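Local atomic coordinates of putative nucleoprotein (Infectious salmon anemia virus, PDB entry 4EWC), a protein that encapsidates the negative-strand viral RNA, shielding it from nucleases and forming the ribonucleoprotein that serves as template for transcription and replication. Residues I165-E168 with G169-S172; A231-R234 with Q235-K239; G278-M281 with M282-G286. All blocks are in the same frame, centred on the assembly; numbering follows the deposited sequence.

Contact 1: I165-E168 with G169-S172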
loop_
_atom_site.group_PDB
_atom_site.type_symbol
_atom_site.label_atom_id
_atom_site.label_comp_id
_atom_site.label_asym_id
_atom_site.label_seq_id
_atom_site.Cartn_x
_atom_site.Cartn_y
_atom_site.Cartn_z
ATOM N N ILE A 165 23.070 -26.993 -26.122
ATOM C CA ILE A 165 22.827 -27.595 -24.822
ATOM C C ILE A 165 21.342 -27.671 -24.509
ATOM O O ILE A 165 20.885 -28.608 -23.864
ATOM C CB ILE A 165 23.521 -26.749 -23.734
ATOM C CG1 ILE A 165 25.031 -26.804 -23.916
ATOM C CG2 ILE A 165 23.168 -27.248 -22.361
ATOM C CD1 ILE A 165 25.583 -28.229 -23.875
ATOM N N LEU A 166 20.609 -26.664 -24.965
ATOM C CA LEU A 166 19.223 -26.481 -24.601
ATOM C C LEU A 166 18.378 -26.428 -25.832
ATOM O O LEU A 166 18.849 -26.119 -26.909
ATOM C CB LEU A 166 19.003 -25.157 -23.862
ATOM C CG LEU A 166 19.735 -24.832 -22.561
ATOM C CD1 LEU A 166 19.101 -23.594 -21.939
ATOM C CD2 LEU A 166 19.712 -26.016 -21.610
ATOM N N SER A 167 17.100 -26.717 -25.648
ATOM C CA SER A 167 16.131 -26.579 -26.709
ATOM C C SER A 167 15.758 -25.122 -26.796
ATOM O O SER A 167 16.236 -24.282 -26.032
ATOM C CB SER A 167 14.879 -27.375 -26.387
ATOM O OG SER A 167 14.094 -26.690 -25.422
ATOM N N GLU A 168 14.859 -24.848 -27.723
ATOM C CA GLU A 168 14.335 -23.520 -27.934
ATOM C C GLU A 168 13.387 -23.139 -26.799
ATOM O O GLU A 168 13.481 -22.050 -26.231
ATOM C CB GLU A 168 13.586 -23.500 -29.270
ATOM C CG GLU A 168 12.713 -22.287 -29.489
ATOM C CD GLU A 168 13.498 -21.085 -29.952
ATOM O OE1 GLU A 168 14.736 -21.071 -29.786
ATOM O OE2 GLU A 168 12.871 -20.152 -30.495
ATOM N N GLY A 169 12.470 -24.048 -26.484
ATOM C CA GLY A 169 11.461 -23.787 -25.481
ATOM C C GLY A 169 12.100 -23.570 -24.126
ATOM O O GLY A 169 11.634 -22.753 -23.331
ATOM N N GLU A 170 13.173 -24.316 -23.879
ATOM C CA GLU A 170 13.915 -24.235 -22.633
ATOM C C GLU A 170 14.502 -22.833 -22.399
ATOM O O GLU A 170 14.433 -22.301 -21.285
ATOM C CB GLU A 170 15.003 -25.314 -22.587
ATOM C CG GLU A 170 14.423 -26.695 -22.350
ATOM C CD GLU A 170 15.411 -27.855 -22.494
ATOM O OE1 GLU A 170 16.390 -27.751 -23.269
ATOM O OE2 GLU A 170 15.179 -28.888 -21.826
HETATM N N MSE A 171 15.056 -22.230 -23.445
HETATM C CA MSE A 171 15.612 -20.901 -23.309
HETATM C C MSE A 171 14.532 -19.836 -23.080
HETATM O O MSE A 171 14.834 -18.723 -22.669
HETATM C CB MSE A 171 16.499 -20.547 -24.498
HETATM C CG MSE A 171 17.940 -20.976 -24.309
HETATM SE SE MSE A 171 19.156 -20.943 -25.914
HETATM C CE MSE A 171 18.756 -19.123 -26.554
ATOM N N SER A 172 13.274 -20.165 -23.341
ATOM C CA SER A 172 12.190 -19.210 -23.096
ATOM C C SER A 172 11.676 -19.296 -21.645
ATOM O O SER A 172 10.825 -18.510 -21.214
ATOM C CB SER A 172 11.040 -19.390 -24.113
ATOM O OG SER A 172 10.407 -20.643 -23.964
#
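Ser167 and Glu170 hold each other by two reciprocal bonds at the start of the short helix 168-171. The serine backbone N-H points almost straight at the carboxylate of Glu170, with Ser167 N to Glu170 OE1 at 2.7 Å and an N-H...O angle of 173°; the oxygen is met on its anti side, with the donor 22° out of the carboxylate plane. In return, the serine hydroxyl oxygen accepts from the backbone of the glutamate, Glu170 N to Ser167 OG at 3.0 Å. The hydroxyl comes round to that amide because OG stands between the backbone N and the carbonyl carbon of its own residue (chi1 77°). Glu170 CG lies beside its own backbone N, and the chain extends from there to bring OE1 to Ser167 N.

Leu166 slants across the glutamate, its CB 3.7 Å from Glu170 OE1, and its CD1 rests on Met171 CG, also at 3.7 Å. The Met171 side chain, a selenomethionine, also packs on Thr159 and Phe162 of helix 142-162 and on Met398 of helix 394-402. Within the turn itself, Ser172 OG and Ser172 N both donate to Gly169 O, reaching it from the same face of its carbonyl plane, and the bonds from Met171 N and Ser172 N to Glu168 O are weak. The backbone carbonyls of Glu170 and Met171 are taken up by Asn176 and Ser395. The reciprocal pairing of N-cap serine with a glutamate three residues on is a capping box, which here opens a helix of barely one turn.

Contact 2: A231-R234 with Q235-K239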
loop_
_atom_site.group_PDB
_atom_site.type_symbol
_atom_site.label_atom_id
_atom_site.label_comp_id
_atom_site.label_asym_id
_atom_site.label_seq_id
_atom_site.Cartn_x
_atom_site.Cartn_y
_atom_site.Cartn_z
ATOM N N ALA A 231 35.725 -18.400 -23.694
ATOM C CA ALA A 231 36.289 -18.043 -24.997
ATOM C C ALA A 231 35.267 -17.416 -25.945
ATOM O O ALA A 231 35.574 -16.445 -26.643
ATOM C CB ALA A 231 36.940 -19.273 -25.654
ATOM N N ALA A 232 34.061 -17.980 -25.954
ATOM C CA ALA A 232 32.971 -17.495 -26.782
ATOM C C ALA A 232 32.581 -16.089 -26.355
ATOM O O ALA A 232 32.408 -15.185 -27.183
ATOM C CB ALA A 232 31.777 -18.433 -26.673
ATOM N N PHE A 233 32.460 -15.911 -25.047
ATOM C CA PHE A 233 32.200 -14.605 -24.462
ATOM C C PHE A 233 33.295 -13.570 -24.816
ATOM O O PHE A 233 32.994 -12.518 -25.379
ATOM C CB PHE A 233 32.004 -14.741 -22.943
ATOM C CG PHE A 233 31.851 -13.428 -22.232
ATOM C CD1 PHE A 233 30.866 -12.535 -22.618
ATOM C CD2 PHE A 233 32.680 -13.093 -21.157
ATOM C CE1 PHE A 233 30.714 -11.327 -21.954
ATOM C CE2 PHE A 233 32.532 -11.888 -20.482
ATOM C CZ PHE A 233 31.554 -10.999 -20.877
ATOM N N ARG A 234 34.554 -13.878 -24.508
ATOM C CA ARG A 234 35.673 -12.948 -24.740
ATOM C C ARG A 234 35.829 -12.489 -26.208
ATOM O O ARG A 234 36.358 -11.413 -26.479
ATOM C CB ARG A 234 36.983 -13.568 -24.265
ATOM C CG ARG A 234 37.015 -13.934 -22.795
ATOM C CD ARG A 234 36.957 -12.702 -21.924
ATOM N NE ARG A 234 36.806 -13.035 -20.498
ATOM C CZ ARG A 234 37.819 -13.169 -19.645
ATOM N NH1 ARG A 234 39.065 -13.010 -20.066
ATOM N NH2 ARG A 234 37.583 -13.468 -18.378
ATOM N N GLN A 235 35.371 -13.313 -27.143
ATOM C CA GLN A 235 35.487 -13.007 -28.557
ATOM C C GLN A 235 34.265 -12.307 -29.087
ATOM O O GLN A 235 34.352 -11.498 -30.014
ATOM C CB GLN A 235 35.688 -14.289 -29.350
ATOM C CG GLN A 235 37.017 -14.897 -29.077
ATOM C CD GLN A 235 37.463 -15.810 -30.181
ATOM O OE1 GLN A 235 36.682 -16.150 -31.078
ATOM N NE2 GLN A 235 38.731 -16.213 -30.133
ATOM N N SER A 236 33.119 -12.650 -28.521
ATOM C CA SER A 236 31.868 -12.095 -28.989
ATOM C C SER A 236 31.626 -10.696 -28.481
ATOM O O SER A 236 30.918 -9.935 -29.123
ATOM C CB SER A 236 30.702 -12.985 -28.575
ATOM O OG SER A 236 30.820 -14.263 -29.170
ATOM N N ARG A 237 32.183 -10.363 -27.325
ATOM C CA ARG A 237 31.829 -9.103 -26.692
ATOM C C ARG A 237 32.443 -7.894 -27.419
ATOM O O ARG A 237 33.398 -8.057 -28.177
ATOM C CB ARG A 237 32.201 -9.136 -25.209
ATOM C CG ARG A 237 33.667 -9.306 -24.946
ATOM C CD ARG A 237 33.941 -9.445 -23.471
ATOM N NE ARG A 237 35.380 -9.504 -23.254
ATOM C CZ ARG A 237 35.967 -9.541 -22.068
ATOM N NH1 ARG A 237 35.250 -9.531 -20.948
ATOM N NH2 ARG A 237 37.283 -9.599 -22.015
ATOM N N PRO A 238 31.885 -6.683 -27.202
ATOM C CA PRO A 238 32.385 -5.547 -27.985
ATOM C C PRO A 238 33.871 -5.292 -27.724
ATOM O O PRO A 238 34.380 -5.645 -26.644
ATOM C CB PRO A 238 31.543 -4.361 -27.487
ATOM C CG PRO A 238 30.361 -4.973 -26.808
ATOM C CD PRO A 238 30.860 -6.261 -26.226
ATOM N N LYS A 239 34.552 -4.724 -28.722
ATOM C CA LYS A 239 35.964 -4.385 -28.596
ATOM C C LYS A 239 36.081 -2.996 -27.989
ATOM O O LYS A 239 35.105 -2.253 -27.933
ATOM C CB LYS A 239 36.644 -4.404 -29.960
ATOM C CG LYS A 239 36.639 -5.752 -30.693
ATOM C CD LYS A 239 37.545 -6.771 -30.013
ATOM C CE LYS A 239 36.729 -7.973 -29.524
ATOM N NZ LYS A 239 37.553 -9.115 -29.029
#
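Arg237 and Phe233 are brought together by their first torsions: the phenylalanine has CG opposite its backbone N (chi1 175°), while Arg237 CG lies between N and the carbonyl carbon (chi1 62°), from where the extended arginine chain runs back along the helix. Arg237 CD consequently settles over one ring face in a CH-pi contact, 4.0 Å from the centroid of Phe233. Farther out, Arg237 NH1 approaches Phe233 CE2 to 3.6 Å.

Arg234, bent at its second torsion, lies beside Arg237 and points the same way. Its CD sits over one face of the Arg237 guanidinium, and the two guanidinium planes are only 13° apart. Separate carboxylates probably make this pairing of positive charges tolerable: Asp188 bridges to Arg234, Glu253 to Arg237.

The backbone finishes the last turn with Arg237 N bonded to Phe233 O at 3.0 Å. Ala232 O is gripped twice, by Ser236 N and by Ser236 OG at 2.7 Å, from opposite faces of its carbonyl plane.

Arg237, Pro238 and Lys239 belong to what is probably a nuclear localization signal, yet the first two are buried here. The end of helix 226-236 packs Phe233 against Val154 of helix 142-162 and Leu184 of helix 174-188, with Ser236, Arg237 and Pro238 also touching helix 142-162.

Contact 3: G278-M281 with M282-G286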
loop_
_atom_site.group_PDB
_atom_site.type_symbol
_atom_site.label_atom_id
_atom_site.label_comp_id
_atom_site.label_asym_id
_atom_site.label_seq_id
_atom_site.Cartn_x
_atom_site.Cartn_y
_atom_site.Cartn_z
ATOM N N GLY A 278 19.980 -10.363 3.605
ATOM C CA GLY A 278 21.274 -10.120 4.205
ATOM C C GLY A 278 21.197 -9.726 5.673
ATOM O O GLY A 278 22.179 -9.237 6.222
ATOM N N VAL A 279 20.042 -9.951 6.309
ATOM C CA VAL A 279 19.847 -9.645 7.736
ATOM C C VAL A 279 20.911 -10.299 8.609
ATOM O O VAL A 279 21.514 -9.659 9.464
ATOM C CB VAL A 279 18.511 -10.178 8.293
ATOM C CG1 VAL A 279 18.324 -9.677 9.727
ATOM C CG2 VAL A 279 17.353 -9.750 7.448
ATOM N N LYS A 280 21.106 -11.592 8.399
ATOM C CA LYS A 280 22.084 -12.351 9.148
ATOM C C LYS A 280 23.477 -11.744 9.057
ATOM O O LYS A 280 24.203 -11.719 10.037
ATOM C CB LYS A 280 22.118 -13.803 8.664
ATOM C CG LYS A 280 23.152 -14.662 9.376
ATOM C CD LYS A 280 22.722 -16.130 9.442
ATOM C CE LYS A 280 23.763 -16.980 10.154
ATOM N NZ LYS A 280 24.036 -16.519 11.555
HETATM N N MSE A 281 23.852 -11.257 7.883
HETATM C CA MSE A 281 25.184 -10.716 7.694
HETATM C C MSE A 281 25.363 -9.434 8.483
HETATM O O MSE A 281 26.397 -9.222 9.116
HETATM C CB MSE A 281 25.459 -10.446 6.219
HETATM C CG MSE A 281 26.720 -9.647 5.985
HETATM SE SE MSE A 281 26.810 -9.061 4.150
HETATM C CE MSE A 281 24.929 -9.344 3.702
HETATM N N MSE A 282 24.357 -8.573 8.432
HETATM C CA MSE A 282 24.409 -7.321 9.165
HETATM C C MSE A 282 24.501 -7.613 10.661
HETATM O O MSE A 282 25.333 -7.019 11.363
HETATM C CB MSE A 282 23.178 -6.461 8.853
HETATM C CG MSE A 282 22.990 -6.167 7.381
HETATM SE SE MSE A 282 24.535 -5.135 6.778
HETATM C CE MSE A 282 25.183 -6.344 5.481
ATOM N N ARG A 283 23.663 -8.537 11.143
ATOM C CA ARG A 283 23.674 -8.899 12.565
ATOM C C ARG A 283 25.029 -9.465 13.005
ATOM O O ARG A 283 25.508 -9.158 14.096
ATOM C CB ARG A 283 22.529 -9.852 12.927
ATOM C CG ARG A 283 21.166 -9.174 13.075
ATOM C CD ARG A 283 20.043 -10.181 13.314
ATOM N NE ARG A 283 18.756 -9.527 13.561
ATOM C CZ ARG A 283 17.575 -10.045 13.224
ATOM N NH1 ARG A 283 17.514 -11.230 12.618
ATOM N NH2 ARG A 283 16.452 -9.375 13.484
ATOM N N THR A 284 25.649 -10.253 12.135
ATOM C CA THR A 284 26.919 -10.917 12.412
ATOM C C THR A 284 28.059 -9.913 12.418
ATOM O O THR A 284 29.127 -10.167 12.971
ATOM C CB THR A 284 27.203 -11.997 11.336
ATOM O OG1 THR A 284 26.121 -12.930 11.311
ATOM C CG2 THR A 284 28.487 -12.755 11.603
ATOM N N ASN A 285 27.830 -8.765 11.794
ATOM C CA ASN A 285 28.839 -7.715 11.771
ATOM C C ASN A 285 28.528 -6.613 12.773
ATOM O O ASN A 285 29.242 -5.620 12.856
ATOM C CB ASN A 285 29.001 -7.149 10.361
ATOM C CG ASN A 285 29.755 -8.092 9.441
ATOM O OD1 ASN A 285 30.914 -7.847 9.097
ATOM N ND2 ASN A 285 29.102 -9.188 9.048
ATOM N N GLY A 286 27.457 -6.801 13.536
ATOM C CA GLY A 286 27.120 -5.881 14.596
ATOM C C GLY A 286 26.370 -4.658 14.129
ATOM O O GLY A 286 26.417 -3.603 14.773
#
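Met281 and Met282, both selenomethionines, provide the apolar part of this contact. Their side chains run side by side in the same direction, and the Met282 methyl CE meets the selenium of its neighbour, Met281 SE, at 3.4 Å. Met282 reaches it because its chain is bent at both its second and third torsions, whereas Met281 bends only at the third. Beyond the pair, Met281 packs on Phe107 and Ala111 of helix 96-114, and Met282 on Ala315 and Met319 of helix 315-326, placing the turn between two longer helices.

A second packing contact involves a charged group. The Arg283 chain, extended from CG to NE, lies alongside Val279, whose CG1 branch touches one face of the guanidinium, offset toward its rim; Val279 CG1 to Arg283 NH1 is 3.4 Å. Val279 also packs against Trp514 of the second subunit.

The backbone bonds belong to one short helix, 279-284, in the region of the helical-bundle family. Gly278 is its N-cap residue, and its carbonyl receives Met282 N at 3.2 Å. At the other end a Schellman motif closes it: Gly286, with phi at 82°, leaves the helix while Gly286 N bonds back to Arg283 O at 3.1 Å.

Two polar side chains add to this backbone network. Thr284 OG1 donates to Lys280 O at 2.6 Å, and Thr284 N reaches the same oxygen from the opposite face of its carbonyl plane. Asn285 turns its amide back toward the helix, so that Asn285 ND2 bonds to Met281 O at 2.7 Å, that acceptor sitting 19° out of the amide plane. The Asn285 backbone N reaches the same oxygen weakly, while its own carbonyl accepts from Lys322 of helix 315-326.

The three contacts follow one another along the chain, each a single turn at the end of a helix or spanning a short one. Contacts 1 and 2 lie on the same side of the chain's centre, their own centres 22 Å apart and nearest atoms about 11 Å apart. They do not touch, but helix 142-162 is common to both, packing against side chains of each. Contact 3 lies on the opposite side of the chain's centre, 39 Å from contact 1 and 38 Å from contact 2 between centres, and it alone meets the second subunit.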